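Local atomic coordinates of magnesium transporter MgtE (Enterococcus faecalis, PDB entry 2OUX), a protein that probably transports magnesium ions across the cell membrane as a homodimer, this chain being its cytosolic part with an N-terminal helical domain and paired CBS domains. Residues Y80-R85 and K110-K115; Y175-D180 and V186-L191; R192-N197 and T201-I206. All blocks are in the same frame, centred on the assembly; numbering follows the deposited sequence.

Overall arrangement
The three contacts run from packing between helices to the sheet that carries a magnesium site. Interaction 1 joins two helices of the N domain, and its centre lies about 38 Å from that of interaction 2 and about 46 Å from that of interaction 3, on the opposite side of the chain's centre. Interactions 2 and 3 share the first CBS domain, with centres only about 10 Å apart. They meet where Ile189 CD1 packs 3.4 Å from Ile206 CD1 and Val178 CG2 lies 4.0 Å from Ile203 CG2. Interaction 2 also contains Tyr177 of a bound magnesium site, and both CBS contacts touch the second subunit.

Interaction 1 (Y80-R85 and K110-K115); sequences YLAEMR and KSQKAK
Gln112 NE2 reaches from helix 110-118 to the end of helix 79-83, where it lies beside Ala82 and is gripped by two acceptors near the contact: a hydrogen bond to Lys78 O and a weak one to Tyr116 OH. Both helices lie in the helical MgtE intracellular N domain. The example illustrates how a single polar side chain can span two backbones that are too far apart to touch. Ala82 CA and Gln112 CA, the nearest pair of alpha carbons, are 8.5 Å apart, and the glutamine bridges much of that gap.

Its shape explains the reach. CG lies beside the backbone N, opposite the carbonyl carbon (chi1 -78°), and the chain then runs extended beyond CG (chi2 -170°), so that the amide is carried across to the other helix. The nitrogen leads. NE2 comes within 4.0 Å of Ala82 CB, and at 4.0 Å from Ala82 N it is too far for a bond to that group. Lys78 O lies one helical turn before Ala82, which places the amide alongside the helix at this point.

Leu81 contributes more lightly, through its root and not its branches. The leucine side chain also packs on Leu104 of helix 98-107 and Met92 of helix 86-93, burying the residue in the interior of the domain. It is about 9 Å from the side chain of Glu72, a magnesium-binding residue. Within the same segment, Met84 N bonds back to Leu81 O at 3.1 Å. On the glutamine side of Leu81, the nearest approach is from NE2 to Leu81 CB, at 4.4 Å.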
ATOM      1  N   TYR A  80      -4.748 -28.499 -11.397  1.00 49.44           N
ATOM      2  CA  TYR A  80      -5.853 -27.814 -10.715  1.00 44.98           C
ATOM      3  C   TYR A  80      -6.762 -27.405 -11.859  1.00 43.78           C
ATOM      4  O   TYR A  80      -7.970 -27.636 -11.837  1.00 41.92           O
ATOM      5  CB  TYR A  80      -5.418 -26.531  -9.999  1.00 43.24           C
ATOM      6  CG  TYR A  80      -4.830 -26.704  -8.618  1.00 43.24           C
ATOM      7  CD1 TYR A  80      -5.338 -27.649  -7.726  1.00 41.59           C
ATOM      8  CD2 TYR A  80      -3.780 -25.888  -8.188  1.00 43.44           C
ATOM      9  CE1 TYR A  80      -4.817 -27.774  -6.438  1.00 42.29           C
ATOM     10  CE2 TYR A  80      -3.254 -26.004  -6.902  1.00 42.82           C
ATOM     11  CZ  TYR A  80      -3.774 -26.947  -6.036  1.00 42.02           C
ATOM     12  OH  TYR A  80      -3.255 -27.056  -4.767  1.00 41.76           O
ATOM     13  N   LEU A  81      -6.154 -26.801 -12.874  1.00 43.03           N
ATOM     14  CA  LEU A  81      -6.890 -26.348 -14.040  1.00 44.54           C
ATOM     15  C   LEU A  81      -7.435 -27.508 -14.873  1.00 44.59           C
ATOM     16  O   LEU A  81      -8.544 -27.431 -15.399  1.00 43.55           O
ATOM     17  CB  LEU A  81      -6.000 -25.463 -14.914  1.00 45.14           C
ATOM     18  CG  LEU A  81      -5.356 -24.224 -14.280  1.00 47.05           C
ATOM     19  CD1 LEU A  81      -5.198 -23.163 -15.367  1.00 46.50           C
ATOM     20  CD2 LEU A  81      -6.217 -23.674 -13.148  1.00 45.91           C
ATOM     21  N   ALA A  82      -6.651 -28.576 -14.990  1.00 44.70           N
ATOM     22  CA  ALA A  82      -7.058 -29.743 -15.764  1.00 45.20           C
ATOM     23  C   ALA A  82      -8.345 -30.359 -15.224  1.00 44.48           C
ATOM     24  O   ALA A  82      -9.270 -30.634 -15.988  1.00 43.15           O
ATOM     25  CB  ALA A  82      -5.950 -30.777 -15.766  1.00 46.43           C
ATOM     26  N   GLU A  83      -8.404 -30.565 -13.909  1.00 44.59           N
ATOM     27  CA  GLU A  83      -9.583 -31.155 -13.282  1.00 44.23           C
ATOM     28  C   GLU A  83     -10.827 -30.289 -13.464  1.00 45.79           C
ATOM     29  O   GLU A  83     -11.951 -30.755 -13.288  1.00 46.76           O
ATOM     30  CB  GLU A  83      -9.325 -31.413 -11.790  1.00 43.45           C
ATOM     31  CG  GLU A  83      -8.995 -30.181 -10.967  1.00 40.90           C
ATOM     32  CD  GLU A  83      -8.519 -30.524  -9.561  1.00 42.07           C
ATOM     33  OE1 GLU A  83      -7.671 -31.431  -9.422  1.00 41.83           O
ATOM     34  OE2 GLU A  83      -8.976 -29.881  -8.593  1.00 40.95           O
HETATM   35  N   MSE A  84     -10.632 -29.028 -13.827  1.00 47.05           N
HETATM   36  CA  MSE A  84     -11.759 -28.124 -14.038  1.00 47.75           C
HETATM   37  C   MSE A  84     -12.296 -28.291 -15.448  1.00 48.80           C
HETATM   38  O   MSE A  84     -11.558 -28.673 -16.353  1.00 50.47           O
HETATM   39  CB  MSE A  84     -11.327 -26.667 -13.865  1.00 47.29           C
HETATM   40  CG  MSE A  84     -11.255 -26.160 -12.438  1.00 48.27           C
HETATM   41 SE   MSE A  84     -10.258 -24.493 -12.344  1.00 53.98          SE
HETATM   42  CE  MSE A  84     -11.467 -23.317 -13.205  1.00 50.05           C
ATOM     43  N   ARG A  85     -13.580 -28.011 -15.637  1.00 48.65           N
ATOM     44  CA  ARG A  85     -14.160 -28.098 -16.963  1.00 48.88           C
ATOM     45  C   ARG A  85     -13.533 -26.947 -17.729  1.00 48.96           C
ATOM     46  O   ARG A  85     -13.627 -25.790 -17.311  1.00 49.37           O
ATOM     47  CB  ARG A  85     -15.676 -27.913 -16.923  1.00 49.91           C
ATOM     48  CG  ARG A  85     -16.449 -29.083 -16.354  1.00 53.06           C
ATOM     49  CD  ARG A  85     -17.903 -28.689 -16.175  1.00 56.17           C
ATOM     50  NE  ARG A  85     -18.010 -27.462 -15.385  1.00 58.18           N
ATOM     51  CZ  ARG A  85     -19.143 -26.807 -15.155  1.00 58.74           C
ATOM     52  NH1 ARG A  85     -20.289 -27.255 -15.653  1.00 59.50           N
ATOM     53  NH2 ARG A  85     -19.128 -25.698 -14.424  1.00 59.12           N
ATOM     54  N   LYS A 110       2.762 -25.662 -22.812  1.00 59.70           N
ATOM     55  CA  LYS A 110       2.469 -24.898 -24.020  1.00 60.60           C
ATOM     56  C   LYS A 110       1.110 -25.227 -24.642  1.00 60.63           C
ATOM     57  O   LYS A 110       0.499 -24.367 -25.278  1.00 60.39           O
ATOM     58  CB  LYS A 110       3.581 -25.098 -25.055  1.00 61.88           C
ATOM     59  CG  LYS A 110       4.967 -24.670 -24.565  1.00 63.79           C
ATOM     60  CD  LYS A 110       5.000 -23.207 -24.101  1.00 63.44           C
ATOM     61  CE  LYS A 110       4.714 -22.225 -25.238  1.00 63.03           C
ATOM     62  NZ  LYS A 110       4.776 -20.800 -24.790  1.00 60.52           N
ATOM     63  N   SER A 111       0.642 -26.460 -24.452  1.00 59.94           N
ATOM     64  CA  SER A 111      -0.649 -26.892 -24.993  1.00 59.14           C
ATOM     65  C   SER A 111      -1.834 -26.278 -24.249  1.00 57.84           C
ATOM     66  O   SER A 111      -2.689 -25.632 -24.859  1.00 56.36           O
ATOM     67  CB  SER A 111      -0.769 -28.419 -24.950  1.00 60.29           C
ATOM     68  OG  SER A 111       0.140 -29.030 -25.844  1.00 63.45           O
ATOM     69  N   GLN A 112      -1.884 -26.493 -22.934  1.00 57.43           N
ATOM     70  CA  GLN A 112      -2.967 -25.952 -22.113  1.00 56.15           C
ATOM     71  C   GLN A 112      -3.128 -24.457 -22.360  1.00 53.98           C
ATOM     72  O   GLN A 112      -4.233 -23.972 -22.601  1.00 52.51           O
ATOM     73  CB  GLN A 112      -2.696 -26.196 -20.619  1.00 58.33           C
ATOM     74  CG  GLN A 112      -2.996 -27.613 -20.130  1.00 60.95           C
ATOM     75  CD  GLN A 112      -2.941 -27.743 -18.605  1.00 63.26           C
ATOM     76  OE1 GLN A 112      -1.870 -27.654 -17.995  1.00 64.10           O
ATOM     77  NE2 GLN A 112      -4.102 -27.952 -17.986  1.00 63.06           N
ATOM     78  N   LYS A 113      -2.010 -23.739 -22.312  1.00 52.16           N
ATOM     79  CA  LYS A 113      -1.988 -22.295 -22.516  1.00 51.05           C
ATOM     80  C   LYS A 113      -2.780 -21.838 -23.746  1.00 49.73           C
ATOM     81  O   LYS A 113      -3.540 -20.873 -23.679  1.00 47.79           O
ATOM     82  CB  LYS A 113      -0.535 -21.821 -22.615  1.00 53.05           C
ATOM     83  CG  LYS A 113      -0.368 -20.326 -22.779  1.00 55.69           C
ATOM     84  CD  LYS A 113       1.102 -19.954 -22.834  1.00 57.88           C
ATOM     85  CE  LYS A 113       1.281 -18.469 -23.106  1.00 59.44           C
ATOM     86  NZ  LYS A 113       0.647 -18.068 -24.400  1.00 59.37           N
ATOM     87  N   ALA A 114      -2.614 -22.531 -24.869  1.00 48.60           N
ATOM     88  CA  ALA A 114      -3.338 -22.155 -26.080  1.00 48.23           C
ATOM     89  C   ALA A 114      -4.788 -22.605 -26.009  1.00 47.16           C
ATOM     90  O   ALA A 114      -5.692 -21.888 -26.438  1.00 46.54           O
ATOM     91  CB  ALA A 114      -2.669 -22.760 -27.309  1.00 47.87           C
ATOM     92  N   LYS A 115      -5.008 -23.793 -25.459  1.00 46.67           N
ATOM     93  CA  LYS A 115      -6.356 -24.332 -25.357  1.00 48.17           C
ATOM     94  C   LYS A 115      -7.265 -23.442 -24.500  1.00 47.53           C
ATOM     95  O   LYS A 115      -8.375 -23.107 -24.916  1.00 47.75           O
ATOM     96  CB  LYS A 115      -6.310 -25.767 -24.802  1.00 49.36           C
ATOM     97  CG  LYS A 115      -6.475 -25.884 -23.300  1.00 49.84           C
ATOM     98  CD  LYS A 115      -7.844 -26.457 -22.938  1.00 50.61           C
ATOM     99  CE  LYS A 115      -7.871 -27.969 -23.101  1.00 51.21           C
ATOM    100  NZ  LYS A 115      -6.851 -28.628 -22.223  1.00 52.46           N
TER

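Interaction 2 (Y175-D180 and V186-L191); sequences YVYVVD and VGVISL
Tyr175 opens the strand opposite Ser190 in a non-hydrogen-bonded antiparallel pair, its ring running beside the serine so that CE1 comes within 4.0 Å of Ser190 CB. Val176 follows with the first two-way backbone link: Val176 N donates to Ile189 O at 2.9 Å, and Ile189 N returns the bond to Val176 O at 3.0 Å. On the face these two side chains share, Val176 CB packs on Ile189 CG2. Tyr177 turns to the same face as Tyr175 and lies side by side with Val188, whose CG2, placed anti to the backbone nitrogen, sits 4.0 Å from the ring atom CD1. The two strands form the beta hairpin of the first CBS domain. Tyr177 belongs to a bound magnesium site together with Ala234, on a strand of the second CBS sheet, and its side chain is about 3 Å from the ion. Val178 turns to the other face, where Ile203 of helix 203-206 packs on it. Its N-H gives Gly187 O a nearly straight bond (171°), although the donor stands well above the carbonyl plane. Val178 O then faces two residues at once, Val186 N at 2.9 Å and, weakly, Gly187 N: a classic beta bulge. Val186 CG2, between its own backbone N and carbonyl carbon, lies 3.3 Å from Val178 O. Past Val179, Asp180 leaves the strand, its OD1 accepting a hydrogen bond from His184 N in the turn.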
ATOM      1  N   TYR A 175      -4.863   5.402  -5.857  1.00 24.73           N
ATOM      2  CA  TYR A 175      -4.158   6.373  -6.674  1.00 26.43           C
ATOM      3  C   TYR A 175      -5.045   6.488  -7.898  1.00 25.91           C
ATOM      4  O   TYR A 175      -5.509   5.476  -8.424  1.00 27.36           O
ATOM      5  CB  TYR A 175      -2.765   5.882  -7.095  1.00 26.39           C
ATOM      6  CG  TYR A 175      -1.692   6.102  -6.061  1.00 29.13           C
ATOM      7  CD1 TYR A 175      -1.472   7.366  -5.530  1.00 32.22           C
ATOM      8  CD2 TYR A 175      -0.900   5.048  -5.608  1.00 29.25           C
ATOM      9  CE1 TYR A 175      -0.492   7.580  -4.574  1.00 34.46           C
ATOM     10  CE2 TYR A 175       0.082   5.251  -4.650  1.00 31.24           C
ATOM     11  CZ  TYR A 175       0.278   6.516  -4.137  1.00 34.14           C
ATOM     12  OH  TYR A 175       1.240   6.731  -3.178  1.00 38.46           O
ATOM     13  N   VAL A 176      -5.309   7.710  -8.334  1.00 27.02           N
ATOM     14  CA  VAL A 176      -6.125   7.917  -9.526  1.00 26.36           C
ATOM     15  C   VAL A 176      -5.240   8.622 -10.538  1.00 27.01           C
ATOM     16  O   VAL A 176      -4.755   9.723 -10.288  1.00 26.43           O
ATOM     17  CB  VAL A 176      -7.349   8.795  -9.234  1.00 27.39           C
ATOM     18  CG1 VAL A 176      -8.191   8.947 -10.491  1.00 27.53           C
ATOM     19  CG2 VAL A 176      -8.176   8.173  -8.115  1.00 28.19           C
ATOM     20  N   TYR A 177      -5.020   7.985 -11.679  1.00 27.15           N
ATOM     21  CA  TYR A 177      -4.171   8.578 -12.702  1.00 27.62           C
ATOM     22  C   TYR A 177      -4.958   9.465 -13.661  1.00 27.36           C
ATOM     23  O   TYR A 177      -6.104   9.175 -13.999  1.00 29.27           O
ATOM     24  CB  TYR A 177      -3.434   7.458 -13.435  1.00 25.13           C
ATOM     25  CG  TYR A 177      -2.648   6.616 -12.456  1.00 24.21           C
ATOM     26  CD1 TYR A 177      -1.406   7.047 -11.981  1.00 22.13           C
ATOM     27  CD2 TYR A 177      -3.196   5.451 -11.913  1.00 22.91           C
ATOM     28  CE1 TYR A 177      -0.732   6.347 -10.982  1.00 17.14           C
ATOM     29  CE2 TYR A 177      -2.527   4.740 -10.913  1.00 20.59           C
ATOM     30  CZ  TYR A 177      -1.303   5.204 -10.452  1.00 20.78           C
ATOM     31  OH  TYR A 177      -0.686   4.558  -9.415  1.00 20.23           O
ATOM     32  N   VAL A 178      -4.345  10.565 -14.079  1.00 27.29           N
ATOM     33  CA  VAL A 178      -5.007  11.487 -14.985  1.00 26.67           C
ATOM     34  C   VAL A 178      -4.355  11.396 -16.352  1.00 27.36           C
ATOM     35  O   VAL A 178      -3.145  11.514 -16.465  1.00 30.37           O
ATOM     36  CB  VAL A 178      -4.907  12.943 -14.472  1.00 27.27           C
ATOM     37  CG1 VAL A 178      -5.699  13.880 -15.385  1.00 25.68           C
ATOM     38  CG2 VAL A 178      -5.438  13.030 -13.038  1.00 27.00           C
ATOM     39  N   VAL A 179      -5.157  11.164 -17.383  1.00 28.09           N
ATOM     40  CA  VAL A 179      -4.637  11.073 -18.745  1.00 28.78           C
ATOM     41  C   VAL A 179      -5.398  12.029 -19.649  1.00 30.17           C
ATOM     42  O   VAL A 179      -6.434  12.556 -19.263  1.00 29.90           O
ATOM     43  CB  VAL A 179      -4.806   9.655 -19.355  1.00 27.98           C
ATOM     44  CG1 VAL A 179      -3.962   8.639 -18.601  1.00 26.32           C
ATOM     45  CG2 VAL A 179      -6.272   9.261 -19.339  1.00 24.88           C
ATOM     46  N   ASP A 180      -4.868  12.257 -20.846  1.00 34.04           N
ATOM     47  CA  ASP A 180      -5.543  13.107 -21.819  1.00 34.93           C
ATOM     48  C   ASP A 180      -6.286  12.155 -22.755  1.00 36.64           C
ATOM     49  O   ASP A 180      -6.364  10.959 -22.472  1.00 36.29           O
ATOM     50  CB  ASP A 180      -4.540  13.974 -22.591  1.00 34.90           C
ATOM     51  CG  ASP A 180      -3.503  13.164 -23.334  1.00 34.99           C
ATOM     52  OD1 ASP A 180      -3.673  11.936 -23.452  1.00 34.50           O
ATOM     53  OD2 ASP A 180      -2.516  13.769 -23.812  1.00 36.74           O
ATOM     54  N   VAL A 186      -0.652  12.336 -17.675  1.00 29.97           N
ATOM     55  CA  VAL A 186      -0.324  13.734 -17.407  1.00 29.15           C
ATOM     56  C   VAL A 186      -0.434  14.178 -15.950  1.00 29.34           C
ATOM     57  O   VAL A 186      -0.154  15.330 -15.630  1.00 29.11           O
ATOM     58  CB  VAL A 186      -1.208  14.664 -18.266  1.00 30.68           C
ATOM     59  CG1 VAL A 186      -0.981  14.362 -19.749  1.00 28.54           C
ATOM     60  CG2 VAL A 186      -2.686  14.478 -17.891  1.00 28.57           C
ATOM     61  N   GLY A 187      -0.838  13.275 -15.064  1.00 29.03           N
ATOM     62  CA  GLY A 187      -0.968  13.657 -13.672  1.00 27.31           C
ATOM     63  C   GLY A 187      -1.453  12.538 -12.778  1.00 28.72           C
ATOM     64  O   GLY A 187      -1.733  11.428 -13.240  1.00 25.95           O
ATOM     65  N   VAL A 188      -1.558  12.833 -11.489  1.00 28.41           N
ATOM     66  CA  VAL A 188      -2.005  11.842 -10.520  1.00 26.42           C
ATOM     67  C   VAL A 188      -2.540  12.524  -9.267  1.00 27.01           C
ATOM     68  O   VAL A 188      -2.160  13.658  -8.962  1.00 26.85           O
ATOM     69  CB  VAL A 188      -0.839  10.913 -10.101  1.00 24.93           C
ATOM     70  CG1 VAL A 188       0.262  11.723  -9.416  1.00 23.15           C
ATOM     71  CG2 VAL A 188      -1.342   9.825  -9.165  1.00 25.65           C
ATOM     72  N   ILE A 189      -3.434  11.834  -8.563  1.00 26.46           N
ATOM     73  CA  ILE A 189      -3.993  12.332  -7.314  1.00 26.14           C
ATOM     74  C   ILE A 189      -4.325  11.134  -6.435  1.00 23.79           C
ATOM     75  O   ILE A 189      -4.972  10.197  -6.881  1.00 24.18           O
ATOM     76  CB  ILE A 189      -5.274  13.209  -7.523  1.00 27.13           C
ATOM     77  CG1 ILE A 189      -5.618  13.908  -6.204  1.00 29.22           C
ATOM     78  CG2 ILE A 189      -6.468  12.356  -7.946  1.00 25.53           C
ATOM     79  CD1 ILE A 189      -6.588  15.059  -6.344  1.00 31.67           C
ATOM     80  N   SER A 190      -3.845  11.154  -5.197  1.00 22.15           N
ATOM     81  CA  SER A 190      -4.108  10.064  -4.265  1.00 22.99           C
ATOM     82  C   SER A 190      -5.552  10.172  -3.813  1.00 23.47           C
ATOM     83  O   SER A 190      -6.129  11.260  -3.812  1.00 23.46           O
ATOM     84  CB  SER A 190      -3.197  10.161  -3.045  1.00 20.58           C
ATOM     85  OG  SER A 190      -3.510  11.323  -2.301  1.00 21.04           O
ATOM     86  N   LEU A 191      -6.144   9.051  -3.430  1.00 22.26           N
ATOM     87  CA  LEU A 191      -7.527   9.087  -2.991  1.00 24.58           C
ATOM     88  C   LEU A 191      -7.656   9.933  -1.722  1.00 26.50           C
ATOM     89  O   LEU A 191      -8.648  10.645  -1.538  1.00 24.57           O
ATOM     90  CB  LEU A 191      -8.053   7.674  -2.730  1.00 22.74           C
ATOM     91  CG  LEU A 191      -9.533   7.649  -2.339  1.00 24.61           C
ATOM     92  CD1 LEU A 191     -10.362   8.348  -3.426  1.00 25.20           C
ATOM     93  CD2 LEU A 191      -9.989   6.216  -2.155  1.00 22.82           C
TER

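Interaction 3 (R192-N197 and T201-I206); sequences RDLIVN and TLIADI
Torsions on both segments bring Asn197 and Ile206 together from opposite directions: Asn197 CB already points to the second segment, and chi1 of -90° with chi2 of -81° sets the amide there, while chi1 of 51° puts Ile206 CG1 between the backbone N and the carbonyl carbon, whence the chain runs extended to CD1. The isoleucine meets the amide with both ends of its fork. CD1 lies 3.5 Å from Asn197 CG, and CG2 is 3.3 Å from Asn197 OD1. Both polar atoms of the amide are also held. Asn197 ND2 donates to Asp193 O at 2.7 Å, with the acceptor close to the amide plane, and a water donates to Asn197 OD1 at 2.8 Å. That same water lies 2.6 Å from Thr201 OG1, so it links the two segments where their polar atoms do not meet directly. With both amide atoms bonded, rotation of the group is restricted. In the same segment, a type I turn from Leu194 to Asn197 is closed by the backbone bond from Asn197 N to Leu194 O.

Deeper in, apolar branches take over: Leu194 CD1 touches Ile203 CD1 at 3.7 Å. Arg192 bonds to backbone carbonyls of the second subunit. Within this first CBS domain, the short helices 191-194 and 203-206 pack on helix 156-166 and on the sheet face bearing Val178 and Ile189.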
ATOM      1  N   ARG A 192      -6.645   9.863  -0.860  1.00 25.99           N
ATOM      2  CA  ARG A 192      -6.670  10.630   0.377  1.00 30.21           C
ATOM      3  C   ARG A 192      -6.646  12.145   0.150  1.00 30.07           C
ATOM      4  O   ARG A 192      -7.081  12.901   1.010  1.00 31.35           O
ATOM      5  CB  ARG A 192      -5.517  10.213   1.300  1.00 31.18           C
ATOM      6  CG  ARG A 192      -4.105  10.550   0.823  1.00 35.33           C
ATOM      7  CD  ARG A 192      -3.048   9.949   1.778  1.00 35.49           C
ATOM      8  NE  ARG A 192      -3.090  10.540   3.115  1.00 35.13           N
ATOM      9  CZ  ARG A 192      -2.478  10.039   4.186  1.00 34.88           C
ATOM     10  NH1 ARG A 192      -1.763   8.925   4.094  1.00 36.11           N
ATOM     11  NH2 ARG A 192      -2.583  10.653   5.353  1.00 31.90           N
ATOM     12  N   ASP A 193      -6.135  12.590  -0.993  1.00 31.24           N
ATOM     13  CA  ASP A 193      -6.115  14.022  -1.291  1.00 31.96           C
ATOM     14  C   ASP A 193      -7.443  14.362  -1.926  1.00 32.88           C
ATOM     15  O   ASP A 193      -8.000  15.445  -1.729  1.00 33.24           O
ATOM     16  CB  ASP A 193      -4.993  14.375  -2.264  1.00 32.25           C
ATOM     17  CG  ASP A 193      -3.654  14.460  -1.587  1.00 31.98           C
ATOM     18  OD1 ASP A 193      -3.630  14.529  -0.344  1.00 31.76           O
ATOM     19  OD2 ASP A 193      -2.626  14.475  -2.290  1.00 33.26           O
ATOM     20  N   LEU A 194      -7.950  13.401  -2.682  1.00 31.97           N
ATOM     21  CA  LEU A 194      -9.216  13.547  -3.369  1.00 32.20           C
ATOM     22  C   LEU A 194     -10.397  13.738  -2.419  1.00 32.76           C
ATOM     23  O   LEU A 194     -11.133  14.717  -2.529  1.00 33.85           O
ATOM     24  CB  LEU A 194      -9.461  12.319  -4.245  1.00 30.29           C
ATOM     25  CG  LEU A 194     -10.584  12.398  -5.276  1.00 32.72           C
ATOM     26  CD1 LEU A 194     -10.302  13.530  -6.263  1.00 32.59           C
ATOM     27  CD2 LEU A 194     -10.679  11.073  -6.022  1.00 31.00           C
ATOM     28  N   ILE A 195     -10.579  12.815  -1.480  1.00 30.89           N
ATOM     29  CA  ILE A 195     -11.716  12.896  -0.570  1.00 32.10           C
ATOM     30  C   ILE A 195     -11.828  14.155   0.282  1.00 32.24           C
ATOM     31  O   ILE A 195     -12.908  14.440   0.816  1.00 35.04           O
ATOM     32  CB  ILE A 195     -11.783  11.674   0.378  1.00 32.46           C
ATOM     33  CG1 ILE A 195     -10.602  11.688   1.350  1.00 33.33           C
ATOM     34  CG2 ILE A 195     -11.804  10.392  -0.436  1.00 28.44           C
ATOM     35  CD1 ILE A 195     -10.774  10.726   2.506  1.00 33.57           C
ATOM     36  N   VAL A 196     -10.743  14.912   0.421  1.00 30.08           N
ATOM     37  CA  VAL A 196     -10.808  16.126   1.231  1.00 29.86           C
ATOM     38  C   VAL A 196     -11.054  17.365   0.373  1.00 31.93           C
ATOM     39  O   VAL A 196     -10.901  18.489   0.840  1.00 31.98           O
ATOM     40  CB  VAL A 196      -9.511  16.359   2.039  1.00 30.38           C
ATOM     41  CG1 VAL A 196      -9.109  15.081   2.774  1.00 31.63           C
ATOM     42  CG2 VAL A 196      -8.401  16.845   1.120  1.00 30.25           C
ATOM     43  N   ASN A 197     -11.422  17.166  -0.886  1.00 29.83           N
ATOM     44  CA  ASN A 197     -11.673  18.302  -1.756  1.00 31.08           C
ATOM     45  C   ASN A 197     -13.165  18.461  -2.019  1.00 31.53           C
ATOM     46  O   ASN A 197     -13.932  17.500  -1.906  1.00 30.44           O
ATOM     47  CB  ASN A 197     -10.892  18.148  -3.065  1.00 30.54           C
ATOM     48  CG  ASN A 197      -9.507  18.765  -2.986  1.00 31.32           C
ATOM     49  OD1 ASN A 197      -9.349  19.977  -3.136  1.00 29.33           O
ATOM     50  ND2 ASN A 197      -8.496  17.937  -2.729  1.00 31.57           N
ATOM     51  N   THR A 201     -14.764  21.158  -7.096  1.00 38.85           N
ATOM     52  CA  THR A 201     -13.385  21.395  -7.504  1.00 39.03           C
ATOM     53  C   THR A 201     -13.008  20.595  -8.759  1.00 37.64           C
ATOM     54  O   THR A 201     -13.438  19.452  -8.941  1.00 36.80           O
ATOM     55  CB  THR A 201     -12.414  21.029  -6.383  1.00 39.17           C
ATOM     56  OG1 THR A 201     -12.813  21.686  -5.175  1.00 41.81           O
ATOM     57  CG2 THR A 201     -10.999  21.460  -6.749  1.00 40.99           C
ATOM     58  N   LEU A 202     -12.205  21.202  -9.624  1.00 36.34           N
ATOM     59  CA  LEU A 202     -11.772  20.536 -10.848  1.00 37.00           C
ATOM     60  C   LEU A 202     -10.499  19.726 -10.636  1.00 36.03           C
ATOM     61  O   LEU A 202      -9.494  20.245 -10.144  1.00 36.16           O
ATOM     62  CB  LEU A 202     -11.553  21.557 -11.963  1.00 38.58           C
ATOM     63  CG  LEU A 202     -12.720  21.759 -12.940  1.00 40.65           C
ATOM     64  CD1 LEU A 202     -14.008  22.009 -12.177  1.00 40.65           C
ATOM     65  CD2 LEU A 202     -12.406  22.927 -13.874  1.00 39.15           C
ATOM     66  N   ILE A 203     -10.558  18.452 -11.016  1.00 33.65           N
ATOM     67  CA  ILE A 203      -9.431  17.542 -10.883  1.00 32.88           C
ATOM     68  C   ILE A 203      -8.146  18.232 -11.321  1.00 33.01           C
ATOM     69  O   ILE A 203      -7.118  18.125 -10.658  1.00 31.46           O
ATOM     70  CB  ILE A 203      -9.651  16.253 -11.744  1.00 32.14           C
ATOM     71  CG1 ILE A 203     -10.770  15.404 -11.138  1.00 30.63           C
ATOM     72  CG2 ILE A 203      -8.341  15.483 -11.886  1.00 30.29           C
ATOM     73  CD1 ILE A 203     -10.472  14.919  -9.731  1.00 27.19           C
ATOM     74  N   ALA A 204      -8.220  18.955 -12.437  1.00 34.04           N
ATOM     75  CA  ALA A 204      -7.068  19.660 -12.991  1.00 34.34           C
ATOM     76  C   ALA A 204      -6.472  20.675 -12.031  1.00 35.00           C
ATOM     77  O   ALA A 204      -5.303  21.043 -12.155  1.00 34.49           O
ATOM     78  CB  ALA A 204      -7.462  20.351 -14.292  1.00 36.66           C
ATOM     79  N   ASP A 205      -7.268  21.131 -11.071  1.00 35.35           N
ATOM     80  CA  ASP A 205      -6.781  22.115 -10.118  1.00 36.63           C
ATOM     81  C   ASP A 205      -6.112  21.532  -8.881  1.00 37.02           C
ATOM     82  O   ASP A 205      -5.375  22.236  -8.194  1.00 37.30           O
ATOM     83  CB  ASP A 205      -7.914  23.055  -9.697  1.00 37.37           C
ATOM     84  CG  ASP A 205      -8.243  24.080 -10.772  1.00 38.89           C
ATOM     85  OD1 ASP A 205      -7.292  24.568 -11.420  1.00 37.29           O
ATOM     86  OD2 ASP A 205      -9.437  24.405 -10.961  1.00 39.20           O
ATOM     87  N   ILE A 206      -6.355  20.256  -8.601  1.00 34.01           N
ATOM     88  CA  ILE A 206      -5.758  19.640  -7.428  1.00 34.94           C
ATOM     89  C   ILE A 206      -4.841  18.454  -7.727  1.00 35.05           C
ATOM     90  O   ILE A 206      -4.227  17.904  -6.812  1.00 36.95           O
ATOM     91  CB  ILE A 206      -6.847  19.185  -6.432  1.00 35.43           C
ATOM     92  CG1 ILE A 206      -7.898  18.344  -7.158  1.00 34.61           C
ATOM     93  CG2 ILE A 206      -7.480  20.403  -5.766  1.00 32.00           C
ATOM     94  CD1 ILE A 206      -8.848  17.632  -6.231  1.00 36.21           C
TER
HETATM   95  O   HOH W   1     -11.711  21.405  -2.861  1.00 28.23           O